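Local coordinates for alpha-/beta-galactoside alpha-2,3-sialyltransferase (Photobacterium phosphoreum, PDB 2ZWI), which probably transfers sialic acid to galactosides in alpha-2,3 linkage and holds cytidine-5'-monophosphate in a GT-B fold, at residues Leu256-Lys261 with Pro265-Ser270; Lys213-Asn216 with Phe220-Glu223; Asp201-Phe206 with Leu308-Ala313. All blocks are in the same frame, centred on the assembly; numbering follows the deposited sequence.

How the contacts relate
From the N terminus, the first sheet ends at strand 195-197, and the loop that follows supplies 201-206, the first half of contact 3. Before its other half arrives, the chain closes two short loops one after the other: contact 2 folds the segment after helix 208-218 back onto that helix, and contact 1 does the same after helix 249-259, each with three residues between its segments. Helix 305-310 then brings 308-313 back to 201-206, so contact 3 spans both. Contacts 2 and 3 touch, F220 and F214 packing on T311, and join parts of the chain that follow the first sheet to a helix of the second. Contact 1 stands apart, about 31 Å from contact 3 between centres.

Contact 1: residues Leu256-Lys261 with Pro265-Ser270; sequences LTEAKK and PIITNS
The hydroxyl of S270 sits between two backbone carbonyls at the end of helix 249-259: OG lies 3.0 Å from K261 O and 3.2 Å from A259 O. Both carbonyls are within hydrogen-bonding distance of the one hydroxyl, and Q272 N also bonds to this oxygen. With OG turned anti to the backbone N (chi1 -177°), the hydroxyl faces the helix end, and S270 CA comes close enough to A259 O for a CH...O contact. A water lies 2.8 Å from both K261 O and I267 O and can link the two backbones there. Toward I267 the packing is mostly apolar. The CD1 tip of I267 presses on the backbone of A259, 3.5 Å from its N, and also meets A259 CB at 3.8 Å; F337 and F339 of strand 334-340 touch the same isoleucine. E258 bends at chi2 (65°) and crosses I266 at about a right angle, OE1 being 3.8 Å from I266 CD1. Its carboxylate is held twice, OE2 by K261 NZ in a 2.9 Å salt bridge and OE1 by S264 OG. This is a helix-to-strand connection of the alpha/beta half of a GT-B fold, folded back on its helix before strand 275-279.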
loop_
_atom_site.group_PDB
_atom_site.type_symbol
_atom_site.label_atom_id
_atom_site.label_comp_id
_atom_site.label_asym_id
_atom_site.label_seq_id
_atom_site.Cartn_x
_atom_site.Cartn_y
_atom_site.Cartn_z
ATOM N N LEU A 256 17.557 -7.450 -17.508
ATOM C CA LEU A 256 18.510 -6.349 -17.421
ATOM C C LEU A 256 19.521 -6.318 -18.575
ATOM O O LEU A 256 19.927 -5.223 -19.008
ATOM C CB LEU A 256 19.216 -6.347 -16.078
ATOM C CG LEU A 256 18.381 -5.692 -14.990
ATOM C CD1 LEU A 256 18.824 -6.210 -13.617
ATOM C CD2 LEU A 256 18.440 -4.168 -15.091
ATOM N N THR A 257 19.919 -7.486 -19.088
ATOM C CA THR A 257 20.831 -7.459 -20.238
ATOM C C THR A 257 20.122 -7.045 -21.524
ATOM O O THR A 257 20.701 -6.328 -22.321
ATOM C CB THR A 257 21.769 -8.707 -20.444
ATOM O OG1 THR A 257 21.471 -9.395 -21.674
ATOM C CG2 THR A 257 21.809 -9.626 -19.280
ATOM N N GLU A 258 18.861 -7.449 -21.696
ATOM C CA GLU A 258 18.052 -6.977 -22.814
ATOM C C GLU A 258 17.801 -5.458 -22.742
ATOM O O GLU A 258 17.912 -4.745 -23.751
ATOM C CB GLU A 258 16.728 -7.746 -22.875
ATOM C CG GLU A 258 15.966 -7.598 -24.205
ATOM C CD GLU A 258 16.710 -8.195 -25.396
ATOM O OE1 GLU A 258 16.393 -7.828 -26.545
ATOM O OE2 GLU A 258 17.613 -9.025 -25.188
ATOM N N ALA A 259 17.466 -4.967 -21.554
ATOM C CA ALA A 259 17.221 -3.534 -21.333
ATOM C C ALA A 259 18.432 -2.664 -21.650
ATOM O O ALA A 259 18.287 -1.526 -22.100
ATOM C CB ALA A 259 16.750 -3.285 -19.895
ATOM N N LYS A 260 19.625 -3.195 -21.401
ATOM C CA LYS A 260 20.847 -2.447 -21.639
ATOM C C LYS A 260 21.199 -2.301 -23.128
ATOM O O LYS A 260 22.028 -1.470 -23.481
ATOM C CB LYS A 260 22.014 -3.018 -20.824
ATOM C CG LYS A 260 21.894 -2.687 -19.344
ATOM C CD LYS A 260 23.219 -2.640 -18.653
ATOM C CE LYS A 260 23.654 -4.000 -18.171
ATOM N NZ LYS A 260 24.610 -3.835 -17.024
ATOM N N LYS A 261 20.557 -3.083 -23.989
ATOM C CA LYS A 261 20.721 -2.922 -25.433
ATOM C C LYS A 261 19.937 -1.700 -25.901
ATOM O O LYS A 261 18.786 -1.512 -25.491
ATOM C CB LYS A 261 20.236 -4.155 -26.196
ATOM C CG LYS A 261 20.966 -5.436 -25.850
ATOM C CD LYS A 261 20.222 -6.632 -26.424
ATOM C CE LYS A 261 20.871 -7.953 -26.001
ATOM N NZ LYS A 261 20.130 -9.103 -26.619
ATOM N N PRO A 265 14.272 -5.280 -29.821
ATOM C CA PRO A 265 12.895 -5.314 -30.320
ATOM C C PRO A 265 11.866 -5.582 -29.220
ATOM O O PRO A 265 10.657 -5.445 -29.459
ATOM C CB PRO A 265 12.911 -6.493 -31.300
ATOM C CG PRO A 265 13.977 -7.375 -30.807
ATOM C CD PRO A 265 15.024 -6.491 -30.202
ATOM N N ILE A 266 12.348 -5.991 -28.046
ATOM C CA ILE A 266 11.494 -6.362 -26.919
ATOM C C ILE A 266 11.442 -5.190 -25.963
ATOM O O ILE A 266 10.394 -4.589 -25.772
ATOM C CB ILE A 266 12.042 -7.614 -26.178
ATOM C CG1 ILE A 266 12.019 -8.837 -27.107
ATOM C CG2 ILE A 266 11.238 -7.889 -24.910
ATOM C CD1 ILE A 266 13.144 -9.851 -26.836
ATOM N N ILE A 267 12.582 -4.860 -25.373
ATOM C CA ILE A 267 12.659 -3.692 -24.516
ATOM C C ILE A 267 13.079 -2.487 -25.370
ATOM O O ILE A 267 14.266 -2.177 -25.481
ATOM C CB ILE A 267 13.599 -3.928 -23.306
ATOM C CG1 ILE A 267 13.181 -5.201 -22.552
ATOM C CG2 ILE A 267 13.602 -2.702 -22.376
ATOM C CD1 ILE A 267 14.068 -5.559 -21.361
ATOM N N THR A 268 12.095 -1.830 -25.984
ATOM C CA THR A 268 12.357 -0.691 -26.876
ATOM C C THR A 268 12.848 0.555 -26.126
ATOM O O THR A 268 13.622 1.339 -26.670
ATOM C CB THR A 268 11.141 -0.358 -27.790
ATOM O OG1 THR A 268 10.001 -0.037 -26.988
ATOM C CG2 THR A 268 10.796 -1.553 -28.698
ATOM N N ASN A 269 12.408 0.716 -24.876
ATOM C CA ASN A 269 12.886 1.781 -23.984
ATOM C C ASN A 269 14.145 1.369 -23.250
ATOM O O ASN A 269 14.076 0.798 -22.153
ATOM C CB ASN A 269 11.835 2.127 -22.928
ATOM C CG ASN A 269 10.620 2.777 -23.498
ATOM O OD1 ASN A 269 9.505 2.567 -22.999
ATOM N ND2 ASN A 269 10.804 3.585 -24.538
ATOM N N SER A 270 15.293 1.689 -23.841
ATOM C CA SER A 270 16.597 1.259 -23.342
ATOM C C SER A 270 17.024 1.928 -22.042
ATOM O O SER A 270 16.660 3.072 -21.777
ATOM C CB SER A 270 17.672 1.535 -24.394
ATOM O OG SER A 270 18.921 1.057 -23.936
HETATM O O HOH W 1 16.387 -1.101 -26.866
#

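Contact 2: residues Lys213-Asn216 with Phe220-Glu223; sequences KFYN and FNPE
Along 213-216 it is Y215 that carries the contact. Its CG stands anti to the carbonyl carbon (chi1 -51°), which lays the ring along the returning chain. F220 O approaches the start of the ring obliquely, 3.2 Å from Y215 CD1, and is equally close to Y215 CA in a CH...O contact. Farther out, the P222 ring crosses the tyrosine at about a right angle, with CD 3.5 Å from Y215 CE1. The amide of N221 lies over one face of the ring, the two planes 29° apart, and its ND2 is 3.9 Å from Y215 CD2. The other end of that amide is engaged: N221 OD1 accepts from E223 N at 3.1 Å, in the carbonyl plane, a capping bond at the start of the next helix. The backbone link is slight, since F220 N reaches Y215 O at 3.3 Å in a weak bond bent to 123°, while T218 OG1 also bonds to F220 N. The whole turn thus joins helix 208-218 to helix 223-230, with F220 set against A307 and L308 of helix 305-310 and F214 against helix 14-26.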
loop_
_atom_site.group_PDB
_atom_site.type_symbol
_atom_site.label_atom_id
_atom_site.label_comp_id
_atom_site.label_asym_id
_atom_site.label_seq_id
_atom_site.Cartn_x
_atom_site.Cartn_y
_atom_site.Cartn_z
ATOM N N LYS A 213 10.653 12.792 12.548
ATOM C CA LYS A 213 9.736 11.790 13.079
ATOM C C LYS A 213 9.447 10.675 12.068
ATOM O O LYS A 213 9.336 9.507 12.449
ATOM C CB LYS A 213 8.430 12.437 13.545
ATOM C CG LYS A 213 7.617 11.562 14.492
ATOM C CD LYS A 213 6.449 12.331 15.146
ATOM C CE LYS A 213 6.963 13.404 16.091
ATOM N NZ LYS A 213 5.916 13.837 17.061
ATOM N N PHE A 214 9.331 11.037 10.789
ATOM C CA PHE A 214 9.139 10.035 9.748
ATOM C C PHE A 214 10.353 9.111 9.631
ATOM O O PHE A 214 10.199 7.883 9.536
ATOM C CB PHE A 214 8.781 10.653 8.385
ATOM C CG PHE A 214 8.507 9.613 7.319
ATOM C CD1 PHE A 214 7.234 9.072 7.169
ATOM C CD2 PHE A 214 9.534 9.142 6.505
ATOM C CE1 PHE A 214 6.965 8.097 6.223
ATOM C CE2 PHE A 214 9.277 8.148 5.532
ATOM C CZ PHE A 214 7.986 7.632 5.392
ATOM N N TYR A 215 11.548 9.695 9.650
ATOM C CA TYR A 215 12.788 8.908 9.638
ATOM C C TYR A 215 12.878 7.995 10.843
ATOM O O TYR A 215 13.288 6.841 10.711
ATOM C CB TYR A 215 14.031 9.796 9.593
ATOM C CG TYR A 215 14.029 10.840 8.504
ATOM C CD1 TYR A 215 13.397 10.613 7.285
ATOM C CD2 TYR A 215 14.683 12.055 8.691
ATOM C CE1 TYR A 215 13.393 11.581 6.292
ATOM C CE2 TYR A 215 14.696 13.020 7.703
ATOM C CZ TYR A 215 14.054 12.781 6.511
ATOM O OH TYR A 215 14.070 13.748 5.535
ATOM N N ASN A 216 12.500 8.511 12.016
ATOM C CA ASN A 216 12.537 7.715 13.250
ATOM C C ASN A 216 11.560 6.530 13.259
ATOM O O ASN A 216 11.927 5.429 13.661
ATOM C CB ASN A 216 12.341 8.598 14.481
ATOM C CG ASN A 216 13.554 9.464 14.779
ATOM O OD1 ASN A 216 14.675 9.139 14.391
ATOM N ND2 ASN A 216 13.330 10.581 15.469
ATOM N N PHE A 220 14.376 4.886 8.268
ATOM C CA PHE A 220 14.921 5.229 6.959
ATOM C C PHE A 220 15.219 6.718 6.837
ATOM O O PHE A 220 14.383 7.553 7.173
ATOM C CB PHE A 220 13.989 4.788 5.818
ATOM C CG PHE A 220 14.428 5.284 4.462
ATOM C CD1 PHE A 220 15.535 4.720 3.816
ATOM C CD2 PHE A 220 13.764 6.335 3.845
ATOM C CE1 PHE A 220 15.954 5.191 2.579
ATOM C CE2 PHE A 220 14.189 6.819 2.600
ATOM C CZ PHE A 220 15.284 6.242 1.971
ATOM N N ASN A 221 16.409 7.033 6.333
ATOM C CA ASN A 221 16.824 8.405 6.073
ATOM C C ASN A 221 17.362 8.439 4.654
ATOM O O ASN A 221 18.255 7.654 4.329
ATOM C CB ASN A 221 17.925 8.810 7.063
ATOM C CG ASN A 221 18.288 10.272 6.978
ATOM O OD1 ASN A 221 18.536 10.808 5.901
ATOM N ND2 ASN A 221 18.353 10.925 8.136
ATOM N N PRO A 222 16.799 9.318 3.794
ATOM C CA PRO A 222 17.105 9.302 2.362
ATOM C C PRO A 222 18.443 9.917 1.965
ATOM O O PRO A 222 18.716 10.008 0.773
ATOM C CB PRO A 222 15.978 10.153 1.767
ATOM C CG PRO A 222 15.674 11.128 2.832
ATOM C CD PRO A 222 15.796 10.350 4.110
ATOM N N GLU A 223 19.251 10.345 2.936
ATOM C CA GLU A 223 20.487 11.070 2.630
ATOM C C GLU A 223 21.460 10.276 1.746
ATOM O O GLU A 223 21.935 10.809 0.753
ATOM C CB GLU A 223 21.179 11.578 3.903
ATOM C CG GLU A 223 22.391 12.491 3.646
ATOM C CD GLU A 223 22.074 13.704 2.760
ATOM O OE1 GLU A 223 20.908 14.196 2.773
ATOM O OE2 GLU A 223 23.003 14.173 2.047
#

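Contact 3: residues Asp201-Phe206 with Leu308-Ala313; sequences DYFTTF and LIMTDA
F203 lays one ring face against the end of helix 305-310, where a Schellman motif closes the helix: A313 N returns to L308 O, D312 N to I309 O, and D312 takes positive phi. This is the close part of the contact. M310 O stands over the F203 ring toward its rim, 3.3 Å from CD1, and T311 CA forms a CH-pi contact with the same face, 4.2 Å from the ring centroid and 18° off the normal. The methyl of T311 lies over the rim on that same side, CG2 3.9 Å from F203 CZ, while its hydroxyl turns back to A307 O. On the other flank, M310 leaves with CG anti to the backbone N (chi1 -163°) and then bends at chi2 and chi3. That brings its sulfur obliquely to the Y202 ring, a Met-aromatic contact with SD 3.8 Å from Y202 CD1. T21 of helix 14-26 touches both side chains. Looser by contrast is the side where a water stands between the two backbones: it accepts from F203 N at 2.9 Å and donates to M310 O at 2.6 Å.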
loop_
_atom_site.group_PDB
_atom_site.type_symbol
_atom_site.label_atom_id
_atom_site.label_comp_id
_atom_site.label_asym_id
_atom_site.label_seq_id
_atom_site.Cartn_x
_atom_site.Cartn_y
_atom_site.Cartn_z
ATOM N N ASP A 201 2.934 13.933 -1.127
ATOM C CA ASP A 201 3.654 15.213 -1.145
ATOM C C ASP A 201 3.651 15.883 0.227
ATOM O O ASP A 201 3.798 17.101 0.325
ATOM C CB ASP A 201 3.030 16.142 -2.194
ATOM C CG ASP A 201 1.555 16.425 -1.931
ATOM O OD1 ASP A 201 0.973 15.866 -0.971
ATOM O OD2 ASP A 201 0.963 17.223 -2.689
ATOM N N TYR A 202 3.473 15.084 1.276
ATOM C CA TYR A 202 3.469 15.590 2.651
ATOM C C TYR A 202 4.751 16.334 3.023
ATOM O O TYR A 202 4.703 17.337 3.747
ATOM C CB TYR A 202 3.223 14.446 3.648
ATOM C CG TYR A 202 1.805 13.923 3.628
ATOM C CD1 TYR A 202 1.451 12.837 2.826
ATOM C CD2 TYR A 202 0.813 14.518 4.413
ATOM C CE1 TYR A 202 0.148 12.357 2.799
ATOM C CE2 TYR A 202 -0.494 14.045 4.395
ATOM C CZ TYR A 202 -0.819 12.960 3.592
ATOM O OH TYR A 202 -2.119 12.496 3.565
ATOM N N PHE A 203 5.890 15.858 2.524
ATOM C CA PHE A 203 7.180 16.468 2.871
ATOM C C PHE A 203 7.321 17.918 2.401
ATOM O O PHE A 203 8.152 18.658 2.912
ATOM C CB PHE A 203 8.354 15.608 2.384
ATOM C CG PHE A 203 8.866 14.640 3.417
ATOM C CD1 PHE A 203 7.986 13.822 4.135
ATOM C CD2 PHE A 203 10.236 14.522 3.659
ATOM C CE1 PHE A 203 8.465 12.923 5.105
ATOM C CE2 PHE A 203 10.724 13.613 4.617
ATOM C CZ PHE A 203 9.836 12.817 5.337
ATOM N N THR A 204 6.503 18.311 1.429
ATOM C CA THR A 204 6.483 19.682 0.917
ATOM C C THR A 204 6.050 20.675 2.010
ATOM O O THR A 204 6.526 21.808 2.032
ATOM C CB THR A 204 5.584 19.764 -0.357
ATOM O OG1 THR A 204 6.181 18.967 -1.389
ATOM C CG2 THR A 204 5.414 21.177 -0.875
ATOM N N THR A 205 5.188 20.240 2.930
ATOM C CA THR A 205 4.680 21.116 3.992
ATOM C C THR A 205 5.205 20.790 5.401
ATOM O O THR A 205 5.013 21.579 6.329
ATOM C CB THR A 205 3.134 21.172 4.013
ATOM O OG1 THR A 205 2.598 19.852 4.157
ATOM C CG2 THR A 205 2.588 21.792 2.730
ATOM N N PHE A 206 5.859 19.636 5.549
ATOM C CA PHE A 206 6.426 19.203 6.828
ATOM C C PHE A 206 7.595 20.086 7.255
ATOM O O PHE A 206 8.471 20.415 6.442
ATOM C CB PHE A 206 6.936 17.759 6.720
ATOM C CG PHE A 206 5.884 16.694 6.964
ATOM C CD1 PHE A 206 4.537 17.015 7.106
ATOM C CD2 PHE A 206 6.261 15.352 7.033
ATOM C CE1 PHE A 206 3.590 16.023 7.332
ATOM C CE2 PHE A 206 5.316 14.351 7.238
ATOM C CZ PHE A 206 3.978 14.687 7.394
ATOM N N LEU A 308 10.814 5.661 -0.039
ATOM C CA LEU A 308 11.498 6.457 -1.055
ATOM C C LEU A 308 10.575 7.518 -1.633
ATOM O O LEU A 308 10.994 8.654 -1.882
ATOM C CB LEU A 308 12.021 5.589 -2.210
ATOM C CG LEU A 308 12.969 4.422 -1.907
ATOM C CD1 LEU A 308 13.444 3.757 -3.199
ATOM C CD2 LEU A 308 14.135 4.887 -1.085
ATOM N N ILE A 309 9.328 7.130 -1.886
ATOM C CA ILE A 309 8.355 8.063 -2.435
ATOM C C ILE A 309 8.086 9.194 -1.436
ATOM O O ILE A 309 8.143 10.375 -1.795
ATOM C CB ILE A 309 7.028 7.365 -2.843
ATOM C CG1 ILE A 309 7.284 6.321 -3.940
ATOM C CG2 ILE A 309 6.023 8.406 -3.328
ATOM C CD1 ILE A 309 6.163 5.293 -4.106
ATOM N N MET A 310 7.783 8.828 -0.195
ATOM C CA MET A 310 7.354 9.810 0.808
ATOM C C MET A 310 8.462 10.823 1.121
ATOM O O MET A 310 8.176 12.007 1.355
ATOM C CB MET A 310 6.849 9.118 2.086
ATOM C CG MET A 310 6.026 10.029 3.001
ATOM S SD MET A 310 4.561 10.702 2.193
ATOM C CE MET A 310 3.372 9.392 2.457
ATOM N N THR A 311 9.715 10.358 1.081
ATOM C CA THR A 311 10.878 11.197 1.379
ATOM C C THR A 311 11.411 11.960 0.158
ATOM O O THR A 311 12.453 12.615 0.235
ATOM C CB THR A 311 12.020 10.395 2.090
ATOM O OG1 THR A 311 12.498 9.331 1.255
ATOM C CG2 THR A 311 11.543 9.826 3.411
ATOM N N ASP A 312 10.675 11.877 -0.956
ATOM C CA ASP A 312 11.037 12.491 -2.233
ATOM C C ASP A 312 12.439 12.068 -2.714
ATOM O O ASP A 312 13.241 12.903 -3.133
ATOM C CB ASP A 312 10.891 14.027 -2.154
ATOM C CG ASP A 312 10.905 14.701 -3.518
ATOM O OD1 ASP A 312 11.267 15.893 -3.561
ATOM O OD2 ASP A 312 10.570 14.060 -4.544
ATOM N N ALA A 313 12.727 10.769 -2.644
ATOM C CA ALA A 313 14.000 10.240 -3.122
ATOM C C ALA A 313 13.742 9.352 -4.331
ATOM O O ALA A 313 13.996 8.153 -4.303
ATOM C CB ALA A 313 14.705 9.482 -2.023
HETATM O O HOH W 2 6.251 13.673 0.648
#